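PDB 6FXS: ribose 5-phosphate isomerase, putative from Trypanosoma brucei brucei, which probably catalyses the reversible interconversion of ribose 5-phosphate and ribulose 5-phosphate, a step of the pentose phosphate pathway. Local coordinates for residues A74-A78 with R79-D83; T115-M118 with A119-N123; E155-H158 with T159-E163. All coordinates share one frame; numbering follows the deposited sequence.

Interaction 1 (A74-A78 with R79-D83)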
loop_
_atom_site.group_PDB
_atom_site.type_symbol
_atom_site.label_atom_id
_atom_site.label_comp_id
_atom_site.label_asym_id
_atom_site.label_seq_id
_atom_site.Cartn_x
_atom_site.Cartn_y
_atom_site.Cartn_z
ATOM N N ALA B 74 -23.723 10.271 1.290
ATOM C CA ALA B 74 -24.321 8.937 1.123
ATOM C C ALA B 74 -25.811 9.061 0.848
ATOM O O ALA B 74 -26.352 8.387 -0.016
ATOM C CB ALA B 74 -24.086 8.070 2.349
ATOM N N ARG B 75 -26.463 9.903 1.626
ATOM C CA ARG B 75 -27.932 10.091 1.445
ATOM C C ARG B 75 -28.265 10.628 0.067
ATOM O O ARG B 75 -29.230 10.179 -0.539
ATOM C CB ARG B 75 -28.520 10.979 2.556
ATOM C CG ARG B 75 -28.620 10.147 3.799
ATOM C CD ARG B 75 -28.995 10.941 5.010
ATOM N NE ARG B 75 -29.058 10.010 6.160
ATOM C CZ ARG B 75 -28.723 10.341 7.405
ATOM N NH1 ARG B 75 -28.274 11.566 7.682
ATOM N NH2 ARG B 75 -28.836 9.454 8.386
ATOM N N MET B 76 -27.416 11.503 -0.435
ATOM C CA MET B 76 -27.584 12.064 -1.783
ATOM C C MET B 76 -27.532 10.999 -2.863
ATOM O O MET B 76 -28.338 10.969 -3.821
ATOM C CB MET B 76 -26.513 13.095 -2.091
ATOM C CG MET B 76 -26.668 14.425 -1.388
ATOM S SD MET B 76 -25.315 15.624 -1.726
ATOM C CE MET B 76 -25.659 15.972 -3.452
ATOM N N VAL B 77 -26.536 10.138 -2.739
ATOM C CA VAL B 77 -26.357 9.076 -3.705
ATOM C C VAL B 77 -27.518 8.101 -3.569
ATOM O O VAL B 77 -28.078 7.728 -4.560
ATOM C CB VAL B 77 -24.974 8.394 -3.527
ATOM C CG1 VAL B 77 -24.855 7.149 -4.404
ATOM C CG2 VAL B 77 -23.859 9.365 -3.829
ATOM N N ALA B 78 -27.928 7.750 -2.360
ATOM C CA ALA B 78 -28.991 6.767 -2.164
ATOM C C ALA B 78 -30.351 7.255 -2.637
ATOM O O ALA B 78 -31.188 6.456 -3.019
ATOM C CB ALA B 78 -29.122 6.418 -0.701
ATOM N N ARG B 79 -30.576 8.567 -2.539
ATOM C CA ARG B 79 -31.822 9.140 -2.987
ATOM C C ARG B 79 -31.766 9.447 -4.452
ATOM O O ARG B 79 -32.740 9.923 -4.988
ATOM C CB ARG B 79 -32.125 10.444 -2.210
ATOM C CG ARG B 79 -32.554 10.126 -0.799
ATOM C CD ARG B 79 -32.560 11.353 0.108
ATOM N NE ARG B 79 -32.775 10.869 1.473
ATOM C CZ ARG B 79 -32.576 11.568 2.591
ATOM N NH1 ARG B 79 -32.096 12.794 2.557
ATOM N NH2 ARG B 79 -32.834 11.008 3.763
ATOM N N GLY B 80 -30.634 9.271 -5.112
ATOM C CA GLY B 80 -30.546 9.628 -6.535
ATOM C C GLY B 80 -30.363 11.133 -6.823
ATOM O O GLY B 80 -30.448 11.567 -7.959
ATOM N N GLU B 81 -30.061 11.919 -5.812
ATOM C CA GLU B 81 -29.591 13.295 -5.995
ATOM C C GLU B 81 -28.186 13.367 -6.567
ATOM O O GLU B 81 -27.748 14.425 -7.081
ATOM C CB GLU B 81 -29.677 14.023 -4.642
ATOM C CG GLU B 81 -31.098 14.020 -4.059
ATOM C CD GLU B 81 -31.205 14.442 -2.597
ATOM O OE1 GLU B 81 -30.247 14.782 -1.894
ATOM O OE2 GLU B 81 -32.322 14.426 -2.128
ATOM N N ALA B 82 -27.427 12.265 -6.474
ATOM C CA ALA B 82 -26.116 12.234 -7.108
ATOM C C ALA B 82 -25.882 10.827 -7.565
ATOM O O ALA B 82 -26.477 9.909 -7.010
ATOM C CB ALA B 82 -25.043 12.689 -6.115
ATOM N N ASP B 83 -25.066 10.649 -8.594
ATOM C CA ASP B 83 -24.766 9.288 -9.104
ATOM C C ASP B 83 -23.642 8.549 -8.342
ATOM O O ASP B 83 -23.702 7.364 -8.239
ATOM C CB ASP B 83 -24.413 9.333 -10.558
ATOM C CG ASP B 83 -25.541 10.002 -11.384
ATOM O OD1 ASP B 83 -26.611 9.425 -11.428
ATOM O OD2 ASP B 83 -25.391 11.113 -11.881
HETATM O O HOH W 1 -27.765 7.313 -7.230
#
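The methyl group of Ala82 rests beside the last helical turn, where Met76 and Val77 meet it: CB of Ala82 lies 4.2 Å from CG2 of Val77 and 4.3 Å from CE of Met76. The methionine reaches this spot because its chain, straight as far as SD, bends at the last bond (chi3 69°) and brings the terminal methyl round. This is the closely packed side of the contact, continued inward by Ala26 of strand 23-29, which both Met76 and Ala82 touch. The CA of Val77 directs its hydrogen almost straight at O of Ala82 (3.4 Å), and one water donates to both O of Val77 and O of Ala82. At the centre sits O of Met76, which takes a hydrogen bond from N of Ala82 (3.1 Å), arriving from above the carbonyl plane, and a weak one from N of Glu81. That weak bond, the bond from N of Gly80 to O of Val77 (3.0 Å) and the positive phi of Gly80 (79°) make a Schellman motif, to which the Ala82 bond adds; it ends helix 66-78 and turns the chain into strand 84-89. The opposite character prevails around Arg75, Arg79 and Glu81. Two extended arginines run side by side with their guanidinium planes only 13° apart, and CB of Arg75 sits over one face of the Arg79 group, 4.0 Å from its NH1. NE of Arg75 and NH2 of Arg79 are 4.6 Å apart, like charges that solvent probably screens at exposed Arg79, while Arg75 also packs on an apolar side chain of a neighbouring subunit. Glu81, also exposed, crosses Met76 at about a right angle and merely lays OE1 beside its CG, 3.6 Å away.

Interaction 2 (T115-M118 with A119-N123)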
loop_
_atom_site.group_PDB
_atom_site.type_symbol
_atom_site.label_atom_id
_atom_site.label_comp_id
_atom_site.label_asym_id
_atom_site.label_seq_id
_atom_site.Cartn_x
_atom_site.Cartn_y
_atom_site.Cartn_z
ATOM N N THR B 115 -7.733 -1.952 -6.018
ATOM C CA THR B 115 -8.897 -1.900 -5.192
ATOM C C THR B 115 -9.972 -0.999 -5.833
ATOM O O THR B 115 -11.187 -1.285 -5.765
ATOM C CB THR B 115 -8.593 -1.430 -3.751
ATOM O OG1 THR B 115 -7.783 -0.235 -3.764
ATOM C CG2 THR B 115 -7.914 -2.551 -3.016
ATOM N N ALA B 116 -9.529 0.055 -6.498
ATOM C CA ALA B 116 -10.468 0.895 -7.206
ATOM C C ALA B 116 -11.224 0.185 -8.323
ATOM O O ALA B 116 -12.418 0.349 -8.439
ATOM C CB ALA B 116 -9.749 2.126 -7.784
ATOM N N VAL B 117 -10.527 -0.645 -9.106
ATOM C CA VAL B 117 -11.128 -1.522 -10.127
ATOM C C VAL B 117 -12.132 -2.485 -9.506
ATOM O O VAL B 117 -13.291 -2.582 -9.962
ATOM C CB VAL B 117 -10.054 -2.277 -10.943
ATOM C CG1 VAL B 117 -10.657 -3.270 -11.897
ATOM C CG2 VAL B 117 -9.229 -1.325 -11.801
ATOM N N MET B 118 -11.679 -3.224 -8.499
ATOM C CA MET B 118 -12.509 -4.291 -7.966
ATOM C C MET B 118 -13.749 -3.757 -7.197
ATOM O O MET B 118 -14.784 -4.408 -7.200
ATOM C CB MET B 118 -11.721 -5.240 -7.094
ATOM C CG MET B 118 -10.543 -5.975 -7.856
ATOM S SD MET B 118 -10.995 -6.626 -9.508
ATOM C CE MET B 118 -11.936 -7.975 -8.855
ATOM N N ALA B 119 -13.609 -2.593 -6.554
ATOM C CA ALA B 119 -14.754 -1.987 -5.853
ATOM C C ALA B 119 -15.893 -1.787 -6.853
ATOM O O ALA B 119 -17.073 -1.944 -6.529
ATOM C CB ALA B 119 -14.387 -0.636 -5.293
ATOM N N ARG B 120 -15.522 -1.375 -8.047
ATOM C CA ARG B 120 -16.518 -1.178 -9.125
ATOM C C ARG B 120 -16.987 -2.478 -9.793
ATOM O O ARG B 120 -18.194 -2.752 -9.948
ATOM C CB ARG B 120 -15.916 -0.234 -10.157
ATOM C CG ARG B 120 -15.749 1.224 -9.639
ATOM C CD ARG B 120 -16.994 1.999 -9.348
ATOM N NE ARG B 120 -17.835 1.993 -10.514
ATOM C CZ ARG B 120 -19.032 1.511 -10.642
ATOM N NH1 ARG B 120 -19.788 1.137 -9.600
ATOM N NH2 ARG B 120 -19.511 1.449 -11.896
ATOM N N GLN B 121 -16.011 -3.238 -10.235
ATOM C CA GLN B 121 -16.278 -4.462 -11.012
ATOM C C GLN B 121 -17.046 -5.515 -10.247
ATOM O O GLN B 121 -17.976 -6.138 -10.779
ATOM C CB GLN B 121 -14.956 -5.069 -11.488
ATOM C CG GLN B 121 -14.328 -4.377 -12.668
ATOM C CD GLN B 121 -14.839 -4.989 -13.969
ATOM O OE1 GLN B 121 -15.643 -4.371 -14.770
ATOM N NE2 GLN B 121 -14.439 -6.235 -14.178
ATOM N N HIS B 122 -16.703 -5.706 -8.980
ATOM C CA HIS B 122 -17.380 -6.675 -8.123
ATOM C C HIS B 122 -18.429 -6.107 -7.187
ATOM O O HIS B 122 -19.456 -6.793 -6.936
ATOM C CB HIS B 122 -16.346 -7.478 -7.269
ATOM C CG HIS B 122 -15.591 -8.498 -8.062
ATOM N ND1 HIS B 122 -14.723 -9.421 -7.492
ATOM C CD2 HIS B 122 -15.629 -8.784 -9.392
ATOM C CE1 HIS B 122 -14.215 -10.186 -8.448
ATOM N NE2 HIS B 122 -14.754 -9.832 -9.615
ATOM N N ASN B 123 -18.148 -4.999 -6.550
ATOM C CA ASN B 123 -19.059 -4.488 -5.491
ATOM C C ASN B 123 -20.034 -3.408 -6.032
ATOM O O ASN B 123 -20.892 -2.924 -5.258
ATOM C CB ASN B 123 -18.256 -3.974 -4.283
ATOM C CG ASN B 123 -17.226 -5.011 -3.792
ATOM O OD1 ASN B 123 -16.021 -4.862 -4.008
ATOM N ND2 ASN B 123 -17.717 -6.071 -3.201
#
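Met118 places its terminal methyl over the face of the His122 imidazole, in a CH-pi contact across one helical turn (i to i+4). CE stands 3.4 Å from the ring centroid and somewhat off centre, nearest to CE1 of His122 at 3.2 Å, so the packing is tight. Bends at both chi2 (-45°) and chi3 (-74°) curl the methionine along the helix toward His122; SD remains above the same ring but farther away, 4.9 Å from the centroid. Apolar packing is slighter: CG1 of Val117, the branch anti to its backbone N, lies alongside CG of Gln121 at 3.9 Å. Ala116 and Ala119 face helix 137-149, resting on Thr146 and Phe147, whereas Thr115 and Ala119 also meet a neighbouring subunit. The remaining bonds within the segments are those of the helix backbone. Ala119 N binds Thr115 O, Gln121 N binds Val117 O in a nearly straight bond of 2.8 Å, and His122 N binds Met118 O at 2.9 Å. Met118 O also accepts a weak bond from Asn123 N. Among charged groups, Arg120 leads its guanidinium away from the preceding turn, bridging to Asp124 and bonding to the carbonyls of Ala125 and Thr150. Helix 113-121 is the crossover helix of the beta-alpha-beta unit that joins strands 107-109 and 127-131 of the parallel sheet.

Interaction 3 (E155-H158 with T159-E163). With SO4 (sulfate ion), chain C.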
loop_
_atom_site.group_PDB
_atom_site.type_symbol
_atom_site.label_atom_id
_atom_site.label_comp_id
_atom_site.label_asym_id
_atom_site.label_seq_id
_atom_site.Cartn_x
_atom_site.Cartn_y
_atom_site.Cartn_z
ATOM N N GLU B 155 -21.728 -9.538 -13.700
ATOM C CA GLU B 155 -21.910 -10.962 -13.443
ATOM C C GLU B 155 -22.938 -11.270 -12.373
ATOM O O GLU B 155 -22.984 -10.612 -11.284
ATOM C CB GLU B 155 -20.656 -11.600 -13.066
ATOM C CG GLU B 155 -19.626 -11.404 -14.138
ATOM C CD GLU B 155 -18.225 -11.629 -13.618
ATOM O OE1 GLU B 155 -17.574 -10.759 -13.013
ATOM O OE2 GLU B 155 -17.758 -12.752 -13.877
ATOM N N ASP B 156 -23.771 -12.246 -12.678
ATOM C CA ASP B 156 -24.856 -12.600 -11.784
ATOM C C ASP B 156 -24.395 -13.072 -10.364
ATOM O O ASP B 156 -25.080 -12.817 -9.361
ATOM C CB ASP B 156 -25.799 -13.706 -12.316
ATOM C CG ASP B 156 -27.119 -13.759 -11.449
ATOM O OD1 ASP B 156 -27.767 -12.696 -11.312
ATOM O OD2 ASP B 156 -27.421 -14.786 -10.819
ATOM N N ARG B 157 -23.264 -13.714 -10.282
ATOM C CA ARG B 157 -22.800 -14.130 -8.971
ATOM C C ARG B 157 -22.457 -12.917 -8.042
ATOM O O ARG B 157 -22.786 -12.951 -6.891
ATOM C CB ARG B 157 -21.739 -15.143 -9.110
ATOM C CG ARG B 157 -20.449 -14.554 -9.298
ATOM C CD ARG B 157 -19.471 -15.675 -9.591
ATOM N NE ARG B 157 -18.265 -15.038 -10.104
ATOM C CZ ARG B 157 -18.157 -14.458 -11.293
ATOM N NH1 ARG B 157 -19.197 -14.437 -12.173
ATOM N NH2 ARG B 157 -16.982 -13.901 -11.604
ATOM N N HIS B 158 -21.981 -11.818 -8.598
ATOM C CA HIS B 158 -21.801 -10.577 -7.781
ATOM C C HIS B 158 -23.142 -9.949 -7.520
ATOM O O HIS B 158 -23.427 -9.507 -6.390
ATOM C CB HIS B 158 -20.846 -9.578 -8.448
ATOM C CG HIS B 158 -19.541 -10.176 -8.793
ATOM N ND1 HIS B 158 -18.778 -10.862 -7.868
ATOM C CD2 HIS B 158 -18.899 -10.304 -9.987
ATOM C CE1 HIS B 158 -17.733 -11.405 -8.472
ATOM N NE2 HIS B 158 -17.785 -11.086 -9.762
ATOM N N THR B 159 -24.019 -9.939 -8.528
ATOM C CA THR B 159 -25.352 -9.397 -8.285
ATOM C C THR B 159 -26.062 -10.090 -7.106
ATOM O O THR B 159 -26.662 -9.417 -6.289
ATOM C CB THR B 159 -26.208 -9.427 -9.561
ATOM O OG1 THR B 159 -25.530 -8.611 -10.525
ATOM C CG2 THR B 159 -27.617 -8.790 -9.267
ATOM N N GLN B 160 -26.044 -11.409 -7.044
ATOM C CA GLN B 160 -26.666 -12.143 -5.920
ATOM C C GLN B 160 -26.062 -11.760 -4.575
ATOM O O GLN B 160 -26.756 -11.664 -3.591
ATOM C CB GLN B 160 -26.543 -13.642 -6.124
ATOM C CG GLN B 160 -27.559 -14.132 -7.136
ATOM C CD GLN B 160 -27.543 -15.633 -7.323
ATOM O OE1 GLN B 160 -27.740 -16.094 -8.442
ATOM N NE2 GLN B 160 -27.325 -16.399 -6.245
ATOM N N ARG B 161 -24.751 -11.566 -4.554
ATOM C CA ARG B 161 -24.080 -11.066 -3.350
ATOM C C ARG B 161 -24.603 -9.716 -2.937
ATOM O O ARG B 161 -24.969 -9.489 -1.771
ATOM C CB ARG B 161 -22.548 -11.072 -3.555
ATOM C CG ARG B 161 -22.040 -12.476 -3.564
ATOM C CD ARG B 161 -20.723 -12.699 -4.233
ATOM N NE ARG B 161 -20.527 -14.137 -4.493
ATOM C CZ ARG B 161 -19.556 -14.611 -5.275
ATOM N NH1 ARG B 161 -18.721 -13.784 -5.850
ATOM N NH2 ARG B 161 -19.408 -15.902 -5.483
ATOM N N LEU B 162 -24.650 -8.806 -3.889
ATOM C CA LEU B 162 -25.151 -7.482 -3.650
ATOM C C LEU B 162 -26.650 -7.472 -3.187
ATOM O O LEU B 162 -27.000 -6.686 -2.312
ATOM C CB LEU B 162 -24.963 -6.589 -4.883
ATOM C CG LEU B 162 -23.461 -6.357 -5.279
ATOM C CD1 LEU B 162 -23.378 -5.386 -6.447
ATOM C CD2 LEU B 162 -22.584 -5.887 -4.138
ATOM N N GLU B 163 -27.483 -8.327 -3.757
ATOM C CA GLU B 163 -28.886 -8.539 -3.273
ATOM C C GLU B 163 -28.904 -9.014 -1.837
ATOM O O GLU B 163 -29.754 -8.526 -1.069
ATOM C CB GLU B 163 -29.697 -9.470 -4.139
ATOM C CG GLU B 163 -29.945 -8.953 -5.561
ATOM C CD GLU B 163 -30.376 -10.072 -6.565
ATOM O OE1 GLU B 163 -30.339 -11.294 -6.219
ATOM O OE2 GLU B 163 -30.757 -9.733 -7.721
HETATM S S SO4 C . -16.115 -15.805 -7.671
HETATM O O1 SO4 C . -14.815 -15.798 -6.989
HETATM O O2 SO4 C . -16.522 -14.405 -7.483
HETATM O O3 SO4 C . -17.160 -16.740 -7.163
HETATM O O4 SO4 C . -16.020 -16.270 -9.098
#
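O2 of the sulfate is gripped by Arg161 and Arg157 together: NH1 of Arg161 donates a nearly straight bond of 2.8 Å, and NE of Arg157 a weak one of 3.2 Å, while CE1 of His158 comes within 3.4 Å. The anion has further holds in Arg157 NE to O4 (2.8 Å) and Arg161 NH2 to O3 (2.9 Å), each arginine meeting it at the edge of its guanidinium. The two groups lie almost perpendicular, 86° apart, with CG of Arg157 over one face of the Arg161 group. Arg157 attains this pose with CG between its backbone N and carbonyl carbon (chi1 85°), which also sets CG 4.2 Å above the plane of the His158 ring, over its centre. Glu155, at the N-cap position, fixes the far end of the Arg157 guanidinium through a salt bridge from NH2 to OE2 (2.7 Å). Arg161 NE pairs with an acidic side chain of a neighbouring subunit, and residues of another chain also hydrogen-bond the sulfate. Although the ion probably came from the crystallisation liquor, this cluster on the first turns of helix 156-169, at a subunit interface, is consistent with the substrate-phosphate pocket of RpiB-type isomerases.

In the fold
All three contacts are local, yet their settings differ. Interaction 1 is largely a surface contact that ends one helix ahead of a sheet strand, relying on backbone capping and a small apolar patch. Interaction 2, partly buried, belongs to a crossover helix that packs on helix 137-149, on nearby loops and on another subunit. The centre of interaction 3 lies farthest from the chain's centre, about 21 Å, on the C-terminal helix, where charge dominates. Interactions 2 and 3 meet directly: the rings of His122 and His158 stack, Leu162 packs on the backbone of Asn123, and the side chain of His122 lies about 5 Å from the sulfate. Interaction 1 touches neither of the others.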